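Side-chain contact in CBS domain protein/ACT domain protein (PDB 1VR9), which is of unknown function but carries a pair of CBS domains and an ACT domain, a combination that suggests a regulatory, ligand-sensing role: residues R33-L36 and H37-Q41. Numbering follows the deposited sequence.
Sequences RECL and HRMRQ
Arg40 folds back over Leu36, one turn earlier in the helix 32-41, and shows how a long cationic side chain can reach the backbone of its own helix through a water. Its chain bends at chi3 (-59°), which brings the guanidinium back along the helix, and Arg40 NH1 comes to 3.9 Å from Leu36 CB. One face of the guanidinium lies over Leu36 O without bonding to it, off-centre toward the rim, with His37 CA against that same face. Leu36 O itself accepts the helical bond from Arg40 N at 2.9 Å. At the guanidinium edge, Arg40 NH2 donates to a water 3.0 Å away, and this water in turn donates to Arg33 O at 2.8 Å. Arg33 O also receives His37 N, so two donors grip one carbonyl. His37 swings its ring out beside its carbonyl carbon (chi1 171°), and His37 ND1 comes to 3.6 Å from Arg40 NH2 in the ring plane, while Gln41 CG sits over one ring face.

The side turned to the sheet carries Cys35 and Met39 (as selenomethionine), with Leu36 at its border. In one of two modelled conformers of Met39, its CE lies a loose 4.4 Å from Cys35 SG, and its SE is equally far from Leu36 CD2; Cys35 and Met39 both pack on Cys47 of strand 46-50, within the beta-alpha-beta unit of this CBS domain. At the start of the helix, Glu34 OE1 accepts a bond from Thr31 N, and in the conformer described Arg33 NH1 forms a salt bridge with Asp71. The helix thus joins packing of Cys35 and Met39 on Cys47 to a water-bridged outer surface, where the cation of Arg40 would probably polarise the carbonyls of Arg33 and Leu36.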
loop_
_atom_site.group_PDB
_atom_site.type_symbol
_atom_site.label_atom_id
_atom_site.label_comp_id
_atom_site.label_asym_id
_atom_site.label_seq_id
_atom_site.Cartn_x
_atom_site.Cartn_y
_atom_site.Cartn_z
ATOM N N ARG A 33 3.513 -17.684 -1.253
ATOM C CA ARG A 33 4.972 -17.696 -1.113
ATOM C C ARG A 33 5.565 -16.370 -1.607
ATOM O O ARG A 33 6.397 -15.778 -0.947
ATOM C CB ARG A 33 5.575 -18.864 -1.888
ATOM C CG ARG A 33 7.077 -19.005 -1.803
ATOM C CD ARG A 33 7.578 -20.128 -2.700
ATOM N NE ARG A 33 7.180 -21.450 -2.212
ATOM C CZ ARG A 33 6.236 -22.230 -2.752
ATOM N NH1 ARG A 33 5.554 -21.856 -3.828
ATOM N NH2 ARG A 33 5.977 -23.410 -2.211
ATOM N N GLU A 34 5.155 -15.954 -2.800
ATOM C CA GLU A 34 5.645 -14.692 -3.381
ATOM C C GLU A 34 5.320 -13.465 -2.540
ATOM O O GLU A 34 6.173 -12.572 -2.385
ATOM C CB GLU A 34 5.051 -14.492 -4.761
ATOM C CG GLU A 34 5.565 -15.470 -5.800
ATOM C CD GLU A 34 4.925 -15.222 -7.161
ATOM O OE1 GLU A 34 3.684 -15.379 -7.302
ATOM O OE2 GLU A 34 5.670 -14.849 -8.104
ATOM N N CYS A 35 4.102 -13.408 -2.004
ATOM C CA CYS A 35 3.682 -12.293 -1.185
ATOM C C CYS A 35 4.482 -12.234 0.109
ATOM O O CYS A 35 4.997 -11.193 0.473
ATOM C CB CYS A 35 2.204 -12.412 -0.861
ATOM S SG CYS A 35 1.512 -10.950 -0.192
ATOM N N LEU A 36 4.651 -13.377 0.756
ATOM C CA LEU A 36 5.439 -13.448 1.976
ATOM C C LEU A 36 6.875 -12.977 1.721
ATOM O O LEU A 36 7.460 -12.261 2.534
ATOM C CB LEU A 36 5.411 -14.866 2.555
ATOM C CG LEU A 36 4.077 -15.287 3.192
ATOM C CD1 LEU A 36 4.169 -16.766 3.579
ATOM C CD2 LEU A 36 3.737 -14.423 4.381
ATOM N N HIS A 37 7.437 -13.380 0.589
ATOM C CA HIS A 37 8.799 -13.000 0.262
ATOM C C HIS A 37 8.918 -11.469 0.117
ATOM O O HIS A 37 9.830 -10.848 0.666
ATOM C CB HIS A 37 9.268 -13.728 -0.988
ATOM C CG HIS A 37 10.587 -13.235 -1.511
ATOM N ND1 HIS A 37 11.785 -13.512 -0.891
ATOM C CD2 HIS A 37 10.888 -12.455 -2.576
ATOM C CE1 HIS A 37 12.769 -12.926 -1.554
ATOM N NE2 HIS A 37 12.251 -12.297 -2.593
ATOM N N ARG A 38 8.011 -10.861 -0.625
ATOM C CA ARG A 38 8.032 -9.394 -0.798
ATOM C C ARG A 38 7.986 -8.676 0.544
ATOM O O ARG A 38 8.746 -7.728 0.769
ATOM C CB ARG A 38 6.867 -8.903 -1.668
ATOM C CG ARG A 38 7.066 -9.131 -3.076
ATOM C CD ARG A 38 8.000 -8.090 -3.715
ATOM N NE ARG A 38 8.885 -8.753 -4.656
ATOM C CZ ARG A 38 10.217 -8.798 -4.600
ATOM N NH1 ARG A 38 10.954 -8.199 -3.642
ATOM N NH2 ARG A 38 10.828 -9.471 -5.554
HETATM N N MSE A 39 7.120 -9.138 1.444
HETATM C CA MSE A 39 6.984 -8.513 2.767
HETATM C C MSE A 39 8.287 -8.700 3.534
HETATM O O MSE A 39 8.714 -7.784 4.214
HETATM C CB MSE A 39 5.826 -9.062 3.596
HETATM C CG MSE A 39 4.622 -9.500 2.885
HETATM SE SE MSE A 39 3.174 -10.067 4.086
HETATM C CE MSE A 39 1.991 -8.698 3.578
ATOM N N ARG A 40 8.930 -9.869 3.434
ATOM C CA ARG A 40 10.242 -10.052 4.091
ATOM C C ARG A 40 11.298 -9.089 3.538
ATOM O O ARG A 40 12.158 -8.600 4.290
ATOM C CB ARG A 40 10.786 -11.470 3.932
ATOM C CG ARG A 40 10.187 -12.522 4.853
ATOM C CD ARG A 40 11.066 -13.784 4.851
ATOM N NE ARG A 40 11.224 -14.377 3.525
ATOM C CZ ARG A 40 10.313 -15.145 2.923
ATOM N NH1 ARG A 40 9.161 -15.439 3.515
ATOM N NH2 ARG A 40 10.566 -15.628 1.720
ATOM N N GLN A 41 11.241 -8.798 2.246
ATOM C CA GLN A 41 12.279 -7.940 1.630
ATOM C C GLN A 41 12.142 -6.513 2.146
ATOM O O GLN A 41 13.123 -5.785 2.243
ATOM C CB GLN A 41 12.189 -7.990 0.077
ATOM C CG GLN A 41 12.500 -9.368 -0.482
ATOM C CD GLN A 41 13.931 -9.833 -0.188
ATOM O OE1 GLN A 41 14.877 -9.310 -0.747
ATOM N NE2 GLN A 41 14.085 -10.827 0.690
HETATM O O HOH W 1 8.167 -17.096 0.769
#